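Local structure of oxygenase-reductase (Streptomyces fradiae, 4OSP) at residues S24-G29 with S48-A53; A31-L36 with D55-T60; V130-P135 with K174-Q179; A134-V139 with L182-H187. The protein reduces, through the C-terminal ketoreductase domain described here, the C-6 ketone of angucyclinones on the urdamycin pathway, using NADPH as hydride donor. All coordinates share one frame; numbering follows the deposited sequence.

Interaction 1: S24-G29 with S48-A53; sequences SSRGIG and SRNREA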
loop_
_atom_site.group_PDB
_atom_site.type_symbol
_atom_site.label_atom_id
_atom_site.label_comp_id
_atom_site.label_asym_id
_atom_site.label_seq_id
_atom_site.Cartn_x
_atom_site.Cartn_y
_atom_site.Cartn_z
ATOM N N SER B 24 11.657 27.215 2.941
ATOM C CA SER B 24 10.754 27.833 1.996
ATOM C C SER B 24 11.455 28.863 1.076
ATOM O O SER B 24 10.791 29.634 0.355
ATOM C CB SER B 24 9.656 28.521 2.797
ATOM O OG SER B 24 8.514 28.707 2.014
ATOM N N SER B 25 12.783 28.889 1.110
ATOM C CA SER B 25 13.521 29.898 0.370
ATOM C C SER B 25 13.949 29.407 -1.026
ATOM O O SER B 25 14.374 30.205 -1.867
ATOM C CB SER B 25 14.726 30.385 1.187
ATOM O OG SER B 25 15.682 29.350 1.370
ATOM N N ARG B 26 13.784 28.101 -1.267
ATOM C CA ARG B 26 14.314 27.414 -2.453
ATOM C C ARG B 26 13.372 26.298 -2.927
ATOM O O ARG B 26 12.637 25.710 -2.116
ATOM C CB ARG B 26 15.672 26.774 -2.121
ATOM C CG ARG B 26 16.838 27.740 -2.012
ATOM C CD ARG B 26 17.483 28.007 -3.366
ATOM N NE ARG B 26 18.524 29.034 -3.278
ATOM C CZ ARG B 26 18.314 30.342 -3.435
ATOM N NH1 ARG B 26 17.094 30.805 -3.698
ATOM N NH2 ARG B 26 19.330 31.191 -3.330
ATOM N N GLY B 27 13.417 26.004 -4.232
ATOM C CA GLY B 27 12.846 24.767 -4.795
ATOM C C GLY B 27 11.372 24.538 -4.505
ATOM O O GLY B 27 10.560 25.464 -4.608
ATOM N N ILE B 28 11.029 23.305 -4.127
ATOM C CA ILE B 28 9.633 22.930 -3.811
ATOM C C ILE B 28 9.008 23.828 -2.733
ATOM O O ILE B 28 7.880 24.303 -2.893
ATOM C CB ILE B 28 9.515 21.434 -3.409
ATOM C CG1 ILE B 28 9.694 20.530 -4.639
ATOM C CG2 ILE B 28 8.175 21.150 -2.733
ATOM C CD1 ILE B 28 10.124 19.108 -4.310
ATOM N N GLY B 29 9.742 24.076 -1.652
ATOM C CA GLY B 29 9.264 24.974 -0.597
ATOM C C GLY B 29 8.884 26.332 -1.157
ATOM O O GLY B 29 7.753 26.819 -0.956
ATOM N N SER B 48 16.569 28.104 7.151
ATOM C CA SER B 48 17.481 27.811 8.246
ATOM C C SER B 48 18.538 28.895 8.514
ATOM O O SER B 48 18.823 29.186 9.670
ATOM C CB SER B 48 18.130 26.440 8.060
ATOM O OG SER B 48 17.266 25.412 8.534
ATOM N N ARG B 49 19.104 29.491 7.458
ATOM C CA ARG B 49 20.206 30.465 7.615
ATOM C C ARG B 49 20.128 31.670 6.673
ATOM O O ARG B 49 20.334 32.814 7.088
ATOM C CB ARG B 49 21.567 29.782 7.432
ATOM C CG ARG B 49 22.082 29.031 8.651
ATOM C CD ARG B 49 23.188 28.059 8.259
ATOM N NE ARG B 49 22.847 27.281 7.061
ATOM C CZ ARG B 49 22.203 26.114 7.069
ATOM N NH1 ARG B 49 21.817 25.563 8.215
ATOM N NH2 ARG B 49 21.939 25.496 5.923
ATOM N N ASN B 50 19.852 31.408 5.402
ATOM C CA ASN B 50 19.917 32.442 4.379
ATOM C C ASN B 50 18.717 33.406 4.408
ATOM O O ASN B 50 17.650 33.116 3.844
ATOM C CB ASN B 50 20.074 31.794 2.998
ATOM C CG ASN B 50 20.581 32.763 1.947
ATOM O OD1 ASN B 50 20.866 33.928 2.235
ATOM N ND2 ASN B 50 20.689 32.283 0.714
ATOM N N ARG B 51 18.909 34.552 5.065
ATOM C CA ARG B 51 17.866 35.578 5.198
ATOM C C ARG B 51 17.505 36.241 3.862
ATOM O O ARG B 51 16.345 36.588 3.630
ATOM C CB ARG B 51 18.283 36.636 6.234
ATOM C CG ARG B 51 17.384 37.873 6.322
ATOM C CD ARG B 51 16.021 37.569 6.944
ATOM N NE ARG B 51 16.075 37.431 8.404
ATOM C CZ ARG B 51 15.017 37.208 9.187
ATOM N NH1 ARG B 51 13.800 37.095 8.665
ATOM N NH2 ARG B 51 15.178 37.088 10.499
ATOM N N GLU B 52 18.499 36.406 2.991
ATOM C CA GLU B 52 18.296 37.054 1.692
ATOM C C GLU B 52 17.375 36.252 0.781
ATOM O O GLU B 52 16.436 36.802 0.193
ATOM C CB GLU B 52 19.638 37.304 0.986
ATOM C CG GLU B 52 20.318 38.611 1.369
ATOM C CD GLU B 52 21.035 38.537 2.707
ATOM O OE1 GLU B 52 21.456 37.425 3.113
ATOM O OE2 GLU B 52 21.187 39.596 3.352
ATOM N N ALA B 53 17.655 34.953 0.654
ATOM C CA ALA B 53 16.851 34.078 -0.196
ATOM C C ALA B 53 15.404 34.034 0.281
ATOM O O ALA B 53 14.475 33.954 -0.536
ATOM C CB ALA B 53 17.439 32.684 -0.238
#
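The guanidinium group of Arg26 has one face laid against the methyl of Ala53, with NH2 closest to Ala53 CB at 3.9 Å. CZ and NH1 lie almost as near the same carbon, so the methyl meets the broad plane of the group and not a single nitrogen. Asn50 ND2 approaches the guanidinium obliquely, 4.4 Å from Arg26 NH2; both are N-H donors, so this is only a loose side-by-side contact. Arg26 reaches its neighbour because its chain turns at chi2 (-87°), which carries the guanidinium back toward 48-53 although the start of the side chain does not aim there. Ser25 supplies the other half of the contact: its CB rests 3.8 Å from Ala53 CB, and its OG is 4.1 Å from that methyl. Ala53 and Ser25 are buried, whereas the Arg26 and Asn50 ends lie at the exposed margin.

The run from Ser24 to Gly29 belongs to the glycine-rich TGxxxGxG turn of the Rossmann fold in short-chain dehydrogenases/reductases, which leads from strand 18-21 into helix 27-38. Residues 48-53 follow strand 42-47 and enter helix 51-63, with Asn50 at its N-cap position. Ser25, Arg26, Ile28 and Ser48 all bind NADP(+), so the contact joins the two loops at the cofactor end of the sheet. Ser25 also packs on Cys47 of strand 42-47, and Ser24 shares backbone hydrogen bonds with His46.

Interaction 2: A31-L36 with D55-T60; sequences ATAIRL and DETVAT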
loop_
_atom_site.group_PDB
_atom_site.type_symbol
_atom_site.label_atom_id
_atom_site.label_comp_id
_atom_site.label_asym_id
_atom_site.label_seq_id
_atom_site.Cartn_x
_atom_site.Cartn_y
_atom_site.Cartn_z
ATOM N N ALA B 31 8.176 27.359 -4.250
ATOM C CA ALA B 31 7.007 27.353 -5.139
ATOM C C ALA B 31 5.704 27.141 -4.365
ATOM O O ALA B 31 4.648 27.710 -4.725
ATOM C CB ALA B 31 7.164 26.299 -6.219
ATOM N N THR B 32 5.774 26.325 -3.312
ATOM C CA THR B 32 4.619 26.084 -2.455
ATOM C C THR B 32 4.184 27.372 -1.771
ATOM O O THR B 32 2.992 27.734 -1.811
ATOM C CB THR B 32 4.902 24.998 -1.395
ATOM O OG1 THR B 32 5.220 23.762 -2.050
ATOM C CG2 THR B 32 3.683 24.795 -0.505
ATOM N N ALA B 33 5.151 28.071 -1.164
ATOM C CA ALA B 33 4.874 29.363 -0.540
ATOM C C ALA B 33 4.242 30.332 -1.551
ATOM O O ALA B 33 3.245 31.007 -1.248
ATOM C CB ALA B 33 6.140 29.956 0.078
ATOM N N ILE B 34 4.794 30.365 -2.760
ATOM C CA ILE B 34 4.259 31.217 -3.824
ATOM C C ILE B 34 2.805 30.871 -4.207
ATOM O O ILE B 34 1.950 31.764 -4.309
ATOM C CB ILE B 34 5.197 31.225 -5.062
ATOM C CG1 ILE B 34 6.483 32.008 -4.740
ATOM C CG2 ILE B 34 4.490 31.797 -6.292
ATOM C CD1 ILE B 34 7.629 31.783 -5.718
ATOM N N ARG B 35 2.515 29.585 -4.397
ATOM C CA ARG B 35 1.168 29.187 -4.817
ATOM C C ARG B 35 0.112 29.460 -3.731
ATOM O O ARG B 35 -0.994 29.928 -4.034
ATOM C CB ARG B 35 1.126 27.716 -5.297
ATOM C CG ARG B 35 -0.260 27.229 -5.732
ATOM C CD ARG B 35 -0.777 27.991 -6.945
ATOM N NE ARG B 35 -2.225 27.852 -7.149
ATOM C CZ ARG B 35 -2.778 27.006 -8.016
ATOM N NH1 ARG B 35 -2.012 26.208 -8.755
ATOM N NH2 ARG B 35 -4.094 26.955 -8.153
ATOM N N LEU B 36 0.458 29.178 -2.474
ATOM C CA LEU B 36 -0.422 29.489 -1.344
ATOM C C LEU B 36 -0.762 30.979 -1.270
ATOM O O LEU B 36 -1.934 31.348 -1.192
ATOM C CB LEU B 36 0.184 28.997 -0.020
ATOM C CG LEU B 36 0.322 27.478 0.130
ATOM C CD1 LEU B 36 1.025 27.120 1.436
ATOM C CD2 LEU B 36 -1.017 26.762 0.016
ATOM N N ASP B 55 13.863 36.516 1.908
ATOM C CA ASP B 55 13.325 37.823 1.539
ATOM C C ASP B 55 13.012 37.933 0.049
ATOM O O ASP B 55 12.125 38.684 -0.350
ATOM C CB ASP B 55 14.274 38.942 1.989
ATOM C CG ASP B 55 14.320 39.086 3.496
ATOM O OD1 ASP B 55 13.288 38.823 4.149
ATOM O OD2 ASP B 55 15.385 39.451 4.037
ATOM N N GLU B 56 13.721 37.161 -0.763
ATOM C CA GLU B 56 13.447 37.108 -2.200
ATOM C C GLU B 56 12.081 36.459 -2.516
ATOM O O GLU B 56 11.319 36.964 -3.361
ATOM C CB GLU B 56 14.571 36.380 -2.924
ATOM C CG GLU B 56 14.737 36.791 -4.380
ATOM C CD GLU B 56 15.983 36.188 -5.034
ATOM O OE1 GLU B 56 16.608 35.272 -4.433
ATOM O OE2 GLU B 56 16.340 36.636 -6.152
ATOM N N THR B 57 11.775 35.353 -1.831
ATOM C CA THR B 57 10.474 34.702 -1.954
ATOM C C THR B 57 9.364 35.653 -1.538
ATOM O O THR B 57 8.322 35.765 -2.209
ATOM C CB THR B 57 10.375 33.464 -1.046
ATOM O OG1 THR B 57 11.519 32.624 -1.248
ATOM C CG2 THR B 57 9.093 32.681 -1.349
ATOM N N VAL B 58 9.593 36.326 -0.414
ATOM C CA VAL B 58 8.650 37.299 0.116
ATOM C C VAL B 58 8.402 38.392 -0.921
ATOM O O VAL B 58 7.246 38.719 -1.231
ATOM C CB VAL B 58 9.154 37.879 1.461
ATOM C CG1 VAL B 58 8.390 39.144 1.845
ATOM C CG2 VAL B 58 9.039 36.828 2.546
ATOM N N ALA B 59 9.489 38.917 -1.486
ATOM C CA ALA B 59 9.405 39.932 -2.540
ATOM C C ALA B 59 8.593 39.433 -3.739
ATOM O O ALA B 59 7.734 40.150 -4.256
ATOM C CB ALA B 59 10.797 40.374 -2.974
ATOM N N THR B 60 8.846 38.198 -4.165
ATOM C CA THR B 60 8.130 37.636 -5.307
ATOM C C THR B 60 6.632 37.542 -5.029
ATOM O O THR B 60 5.802 37.865 -5.899
ATOM C CB THR B 60 8.673 36.252 -5.676
ATOM O OG1 THR B 60 10.067 36.363 -5.971
ATOM C CG2 THR B 60 7.930 35.677 -6.894
#
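Helical segments 31-36 and 55-60 run in nearly the same direction, their axes inclined by 27° and 10.0 Å apart at closest approach. Their backbones come nearest at Ile34 and Thr57, whose CA atoms are 7.4 Å apart. At that spacing the gap is bridged by methyl and methylene groups. Ile34 extends CD1 to Thr60 CG2 at 4.1 Å, the two side chains crossing at a slant. Thr57 CG2 faces two neighbours, 4.3 Å from both Ala33 CB and Ile34 CG1. In Thr60 the methyl is anti to the backbone N because chi1 is -58°, which turns OG1 back along its own helix. There OG1 bonds Glu56 O at 3.0 Å, while Thr60 N reaches the same oxygen from the other face of the carbonyl plane. Thr57 OG1 has weak bonds to Ala53 O and Ser24 O.

Each helix forms the crossover of a beta-alpha-beta unit, helix 27-38 between strands 18-21 and 42-47, and helix 51-63 between 42-47 and 67-72. Glu56 has a long, weak ionic partner in Arg30. All the touches between 31-36 and 55-60 are apolar, so within this contact dispersion and burial do the work.

Interaction 3: V130-P135 with K174-Q179; sequences VNAKAP and KGAMDQ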
loop_
_atom_site.group_PDB
_atom_site.type_symbol
_atom_site.label_atom_id
_atom_site.label_comp_id
_atom_site.label_asym_id
_atom_site.label_seq_id
_atom_site.Cartn_x
_atom_site.Cartn_y
_atom_site.Cartn_z
ATOM N N VAL B 130 16.751 16.798 11.780
ATOM C CA VAL B 130 16.187 17.712 10.786
ATOM C C VAL B 130 14.927 17.157 10.115
ATOM O O VAL B 130 13.946 17.879 9.950
ATOM C CB VAL B 130 17.219 18.091 9.687
ATOM C CG1 VAL B 130 16.554 18.915 8.584
ATOM C CG2 VAL B 130 18.396 18.857 10.282
ATOM N N ASN B 131 14.965 15.882 9.716
ATOM C CA ASN B 131 13.915 15.314 8.878
ATOM C C ASN B 131 12.747 14.657 9.634
ATOM O O ASN B 131 11.678 14.479 9.068
ATOM C CB ASN B 131 14.493 14.307 7.875
ATOM C CG ASN B 131 15.654 14.866 7.061
ATOM O OD1 ASN B 131 15.554 15.923 6.446
ATOM N ND2 ASN B 131 16.757 14.127 7.032
ATOM N N ALA B 132 12.962 14.268 10.888
ATOM C CA ALA B 132 11.926 13.556 11.652
ATOM C C ALA B 132 11.602 14.244 12.981
ATOM O O ALA B 132 10.443 14.565 13.260
ATOM C CB ALA B 132 12.341 12.113 11.894
ATOM N N LYS B 133 12.635 14.473 13.787
ATOM C CA LYS B 133 12.479 15.129 15.077
ATOM C C LYS B 133 11.823 16.489 14.956
ATOM O O LYS B 133 10.835 16.762 15.640
ATOM C CB LYS B 133 13.823 15.261 15.792
ATOM C CG LYS B 133 13.711 15.879 17.182
ATOM C CD LYS B 133 14.938 15.583 18.020
ATOM C CE LYS B 133 14.814 16.182 19.420
ATOM N NZ LYS B 133 16.066 15.990 20.201
ATOM N N ALA B 134 12.367 17.345 14.096
ATOM C CA ALA B 134 11.853 18.702 13.987
ATOM C C ALA B 134 10.405 18.692 13.519
ATOM O O ALA B 134 9.547 19.314 14.152
ATOM C CB ALA B 134 12.725 19.564 13.076
ATOM N N PRO B 135 10.111 17.972 12.418
ATOM C CA PRO B 135 8.723 17.984 11.985
ATOM C C PRO B 135 7.768 17.477 13.073
ATOM O O PRO B 135 6.679 18.048 13.242
ATOM C CB PRO B 135 8.727 17.064 10.762
ATOM C CG PRO B 135 10.115 17.199 10.223
ATOM C CD PRO B 135 10.986 17.294 11.442
ATOM N N LYS B 174 12.277 9.974 6.242
ATOM C CA LYS B 174 11.056 10.288 5.502
ATOM C C LYS B 174 9.928 9.269 5.671
ATOM O O LYS B 174 8.745 9.619 5.570
ATOM C CB LYS B 174 11.368 10.518 4.027
ATOM C CG LYS B 174 12.133 11.814 3.757
ATOM C CD LYS B 174 11.349 13.024 4.238
ATOM C CE LYS B 174 11.676 14.268 3.425
ATOM N NZ LYS B 174 10.982 15.482 3.953
ATOM N N GLY B 175 10.290 8.010 5.919
ATOM C CA GLY B 175 9.317 6.994 6.313
ATOM C C GLY B 175 8.784 7.301 7.702
ATOM O O GLY B 175 7.617 7.074 7.995
ATOM N N ALA B 176 9.653 7.840 8.556
ATOM C CA ALA B 176 9.242 8.362 9.853
ATOM C C ALA B 176 8.212 9.477 9.670
ATOM O O ALA B 176 7.195 9.521 10.374
ATOM C CB ALA B 176 10.450 8.860 10.630
ATOM N N MET B 177 8.463 10.346 8.694
ATOM C CA MET B 177 7.577 11.463 8.379
ATOM C C MET B 177 6.179 11.056 7.895
ATOM O O MET B 177 5.185 11.719 8.220
ATOM C CB MET B 177 8.257 12.389 7.368
ATOM C CG MET B 177 7.317 13.153 6.448
ATOM S SD MET B 177 7.968 14.790 6.094
ATOM C CE MET B 177 7.567 15.614 7.623
ATOM N N ASP B 178 6.101 9.970 7.131
ATOM C CA ASP B 178 4.813 9.415 6.722
ATOM C C ASP B 178 3.979 8.892 7.896
ATOM O O ASP B 178 2.753 8.901 7.856
ATOM C CB ASP B 178 5.015 8.307 5.691
ATOM C CG ASP B 178 5.503 8.843 4.347
ATOM O OD1 ASP B 178 5.330 10.063 4.081
ATOM O OD2 ASP B 178 6.061 8.045 3.560
ATOM N N GLN B 179 4.647 8.421 8.936
ATOM C CA GLN B 179 3.948 7.954 10.115
ATOM C C GLN B 179 3.268 9.123 10.819
ATOM O O GLN B 179 2.134 8.985 11.311
ATOM C CB GLN B 179 4.901 7.187 11.035
ATOM C CG GLN B 179 5.312 5.848 10.443
ATOM C CD GLN B 179 4.118 4.915 10.292
ATOM O OE1 GLN B 179 3.316 4.761 11.214
ATOM N NE2 GLN B 179 3.986 4.303 9.130
#
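Helical segments 130-135 and 174-179 lie close and roughly parallel, 8.4 Å between axes at an angle of 27°, and Ala132 and Met177 bring their CA atoms to 5.8 Å. The close spacing is consistent with the small side chains that meet here: Ala132 CB meets Ala176 CB at 4.0 Å, methyl against methyl. The second apolar pair is formed by Met177 and Pro135, whose side chains cross at about a right angle. Met177 CE packs against the pyrrolidine, 3.6 Å from Pro135 CB and 4.0 Å from Pro135 CG. The chain gets there by bending twice beyond CB, with chi3 at -77° swinging the terminal methyl toward the ring. Nearer the backbone, Met177 CB passes 4.4 Å from the carbonyl oxygen of Asn131.

In the short-chain dehydrogenase/reductase fold these are the helices that follow strands 103-106 and 151-155, and they cover one face of the sheet together. Lys174 is the lysine of the family's YxxxK motif and binds NADP(+), its NZ also bonding Ile155 O. Asn131 turns its amide toward the cofactor loop, where OD1 accepts from Val110 N. Both alanines of the methyl pair also pack on Met172 of the third subunit, consistent with the helical interface through which tetrameric members of the family commonly associate. Helix 121-142 is irregular here: a wider pi-type turn spans 130-133, and a kink follows at Pro135, whose ring nitrogen has no hydrogen to give to the preceding turn. On the sheet side, Pro135 and Met177 share Asn106 of strand 103-106 as a neighbour.

Interaction 4: A134-V139 with L182-H187; sequences APFFIV and LHFAKH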
loop_
_atom_site.group_PDB
_atom_site.type_symbol
_atom_site.label_atom_id
_atom_site.label_comp_id
_atom_site.label_asym_id
_atom_site.label_seq_id
_atom_site.Cartn_x
_atom_site.Cartn_y
_atom_site.Cartn_z
ATOM N N ALA B 134 12.367 17.345 14.096
ATOM C CA ALA B 134 11.853 18.702 13.987
ATOM C C ALA B 134 10.405 18.692 13.519
ATOM O O ALA B 134 9.547 19.314 14.152
ATOM C CB ALA B 134 12.725 19.564 13.076
ATOM N N PRO B 135 10.111 17.972 12.418
ATOM C CA PRO B 135 8.723 17.984 11.985
ATOM C C PRO B 135 7.768 17.477 13.073
ATOM O O PRO B 135 6.679 18.048 13.242
ATOM C CB PRO B 135 8.727 17.064 10.762
ATOM C CG PRO B 135 10.115 17.199 10.223
ATOM C CD PRO B 135 10.986 17.294 11.442
ATOM N N PHE B 136 8.167 16.451 13.828
ATOM C CA PHE B 136 7.330 16.027 14.954
ATOM C C PHE B 136 7.056 17.164 15.941
ATOM O O PHE B 136 5.906 17.450 16.261
ATOM C CB PHE B 136 7.904 14.832 15.711
ATOM C CG PHE B 136 7.087 14.468 16.907
ATOM C CD1 PHE B 136 7.334 15.065 18.143
ATOM C CD2 PHE B 136 5.994 13.598 16.780
ATOM C CE1 PHE B 136 6.534 14.774 19.233
ATOM C CE2 PHE B 136 5.201 13.292 17.877
ATOM C CZ PHE B 136 5.469 13.884 19.105
ATOM N N PHE B 137 8.115 17.805 16.424
ATOM C CA PHE B 137 7.958 18.864 17.423
ATOM C C PHE B 137 7.352 20.145 16.876
ATOM O O PHE B 137 6.727 20.914 17.617
ATOM C CB PHE B 137 9.264 19.089 18.211
ATOM C CG PHE B 137 9.554 17.978 19.159
ATOM C CD1 PHE B 137 8.857 17.887 20.362
ATOM C CD2 PHE B 137 10.413 16.944 18.802
ATOM C CE1 PHE B 137 9.063 16.820 21.218
ATOM C CE2 PHE B 137 10.629 15.871 19.655
ATOM C CZ PHE B 137 9.946 15.801 20.861
ATOM N N ILE B 138 7.476 20.343 15.568
ATOM C CA ILE B 138 6.819 21.470 14.912
ATOM C C ILE B 138 5.311 21.237 14.891
ATOM O O ILE B 138 4.532 22.146 15.167
ATOM C CB ILE B 138 7.322 21.675 13.474
ATOM C CG1 ILE B 138 8.764 22.209 13.479
ATOM C CG2 ILE B 138 6.390 22.619 12.708
ATOM C CD1 ILE B 138 9.382 22.316 12.094
ATOM N N VAL B 139 4.904 20.014 14.562
ATOM C CA VAL B 139 3.499 19.660 14.621
ATOM C C VAL B 139 2.998 19.827 16.052
ATOM O O VAL B 139 1.944 20.427 16.288
ATOM C CB VAL B 139 3.249 18.217 14.144
ATOM C CG1 VAL B 139 1.799 17.819 14.389
ATOM C CG2 VAL B 139 3.601 18.079 12.669
ATOM N N LEU B 182 -0.125 9.511 9.210
ATOM C CA LEU B 182 -1.113 8.467 9.566
ATOM C C LEU B 182 -1.757 8.680 10.958
ATOM O O LEU B 182 -2.970 8.725 11.086
ATOM C CB LEU B 182 -0.479 7.070 9.473
ATOM C CG LEU B 182 -1.324 5.839 9.847
ATOM C CD1 LEU B 182 -2.336 5.537 8.750
ATOM C CD2 LEU B 182 -0.445 4.617 10.089
ATOM N N HIS B 183 -0.923 8.838 11.979
ATOM C CA HIS B 183 -1.379 8.889 13.363
ATOM C C HIS B 183 -1.975 10.243 13.764
ATOM O O HIS B 183 -3.011 10.293 14.440
ATOM C CB HIS B 183 -0.251 8.446 14.274
ATOM C CG HIS B 183 0.371 7.156 13.839
ATOM N ND1 HIS B 183 -0.204 5.928 14.098
ATOM C CD2 HIS B 183 1.480 6.904 13.108
ATOM C CE1 HIS B 183 0.538 4.978 13.566
ATOM N NE2 HIS B 183 1.554 5.543 12.943
ATOM N N PHE B 184 -1.368 11.335 13.309
ATOM C CA PHE B 184 -1.964 12.644 13.543
ATOM C C PHE B 184 -3.271 12.874 12.815
ATOM O O PHE B 184 -4.090 13.684 13.255
ATOM C CB PHE B 184 -0.988 13.781 13.259
ATOM C CG PHE B 184 -0.141 14.136 14.423
ATOM C CD1 PHE B 184 -0.680 14.820 15.496
ATOM C CD2 PHE B 184 1.190 13.763 14.471
ATOM C CE1 PHE B 184 0.098 15.151 16.589
ATOM C CE2 PHE B 184 1.973 14.078 15.570
ATOM C CZ PHE B 184 1.425 14.770 16.633
ATOM N N ALA B 185 -3.478 12.185 11.698
ATOM C CA ALA B 185 -4.760 12.286 10.987
ATOM C C ALA B 185 -5.861 11.671 11.850
ATOM O O ALA B 185 -6.969 12.224 11.979
ATOM C CB ALA B 185 -4.683 11.585 9.638
ATOM N N LYS B 186 -5.556 10.525 12.438
ATOM C CA LYS B 186 -6.448 9.910 13.401
ATOM C C LYS B 186 -6.607 10.818 14.621
ATOM O O LYS B 186 -7.728 11.084 15.072
ATOM C CB LYS B 186 -5.906 8.537 13.816
ATOM C CG LYS B 186 -6.687 7.850 14.929
ATOM C CD LYS B 186 -7.992 7.316 14.391
ATOM C CE LYS B 186 -8.786 6.575 15.449
ATOM N NZ LYS B 186 -10.232 6.638 15.086
ATOM N N HIS B 187 -5.484 11.310 15.140
ATOM C CA HIS B 187 -5.495 12.089 16.380
ATOM C C HIS B 187 -6.329 13.351 16.216
ATOM O O HIS B 187 -7.092 13.706 17.110
ATOM C CB HIS B 187 -4.068 12.448 16.810
ATOM C CG HIS B 187 -3.979 13.052 18.182
ATOM N ND1 HIS B 187 -4.391 12.387 19.322
ATOM C CD2 HIS B 187 -3.511 14.256 18.597
ATOM C CE1 HIS B 187 -4.192 13.160 20.376
ATOM N NE2 HIS B 187 -3.656 14.298 19.963
#
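Val139 points its CG1 methyl straight down onto the ring of Phe184, 3.7 Å from the ring centroid and only 8° off the normal, a well-centred CH-pi contact. CG1 is almost equidistant from the six ring carbons, the nearest being Phe184 CZ at 3.8 Å. A chi1 of 173° puts this branch anti to the backbone N of Val139 and aims it across the gap, while Phe184 comes from the opposite direction. Phe136 adds a second touch, at the rim of the same ring: its CE2 lies near the Phe184 plane, 4.0 Å from Phe184 CE2. These two side chains cross at about a right angle, in apolar contact.

The contact joins helices 121-142 and 168-187 of the Rossmann-type domain toward their C-terminal ends, where the backbones have drawn apart to 9.0 Å between the CA atoms of Val139 and Phe184. The Phe184 ring, met by the Val139 methyl and the Phe136 ring, spans that distance. Extended with CG anti to N (chi1 176°), Phe136 also lays CD1 over the face of Phe137, and its ring meets Phe124 of the third subunit. His183 and His187 hydrogen-bond that subunit through Asn164 and Glu117.

How the interactions relate
Interactions 1 and 2 lie along the same two elements: interaction 1 joins the loops at the starts of helices 27-38 and 51-63, interaction 2 the helices themselves. They touch where Ser24 OG packs on Ala33 CB. Interactions 3 and 4 share helices 121-142 and 168-187, overlapping at Ala134 and Pro135. The pairs are far apart: the centres of interactions 2 and 4 are about 25 Å from each other, on opposite sides of the chain's centre. Interaction 1 is only partly buried and includes charged and amide groups; interaction 2 is partly buried too, but aliphatic. Interactions 3 and 4 are buried beside the third subunit, passing from alanine, proline and methionine packing to a valine methyl on an aromatic ring.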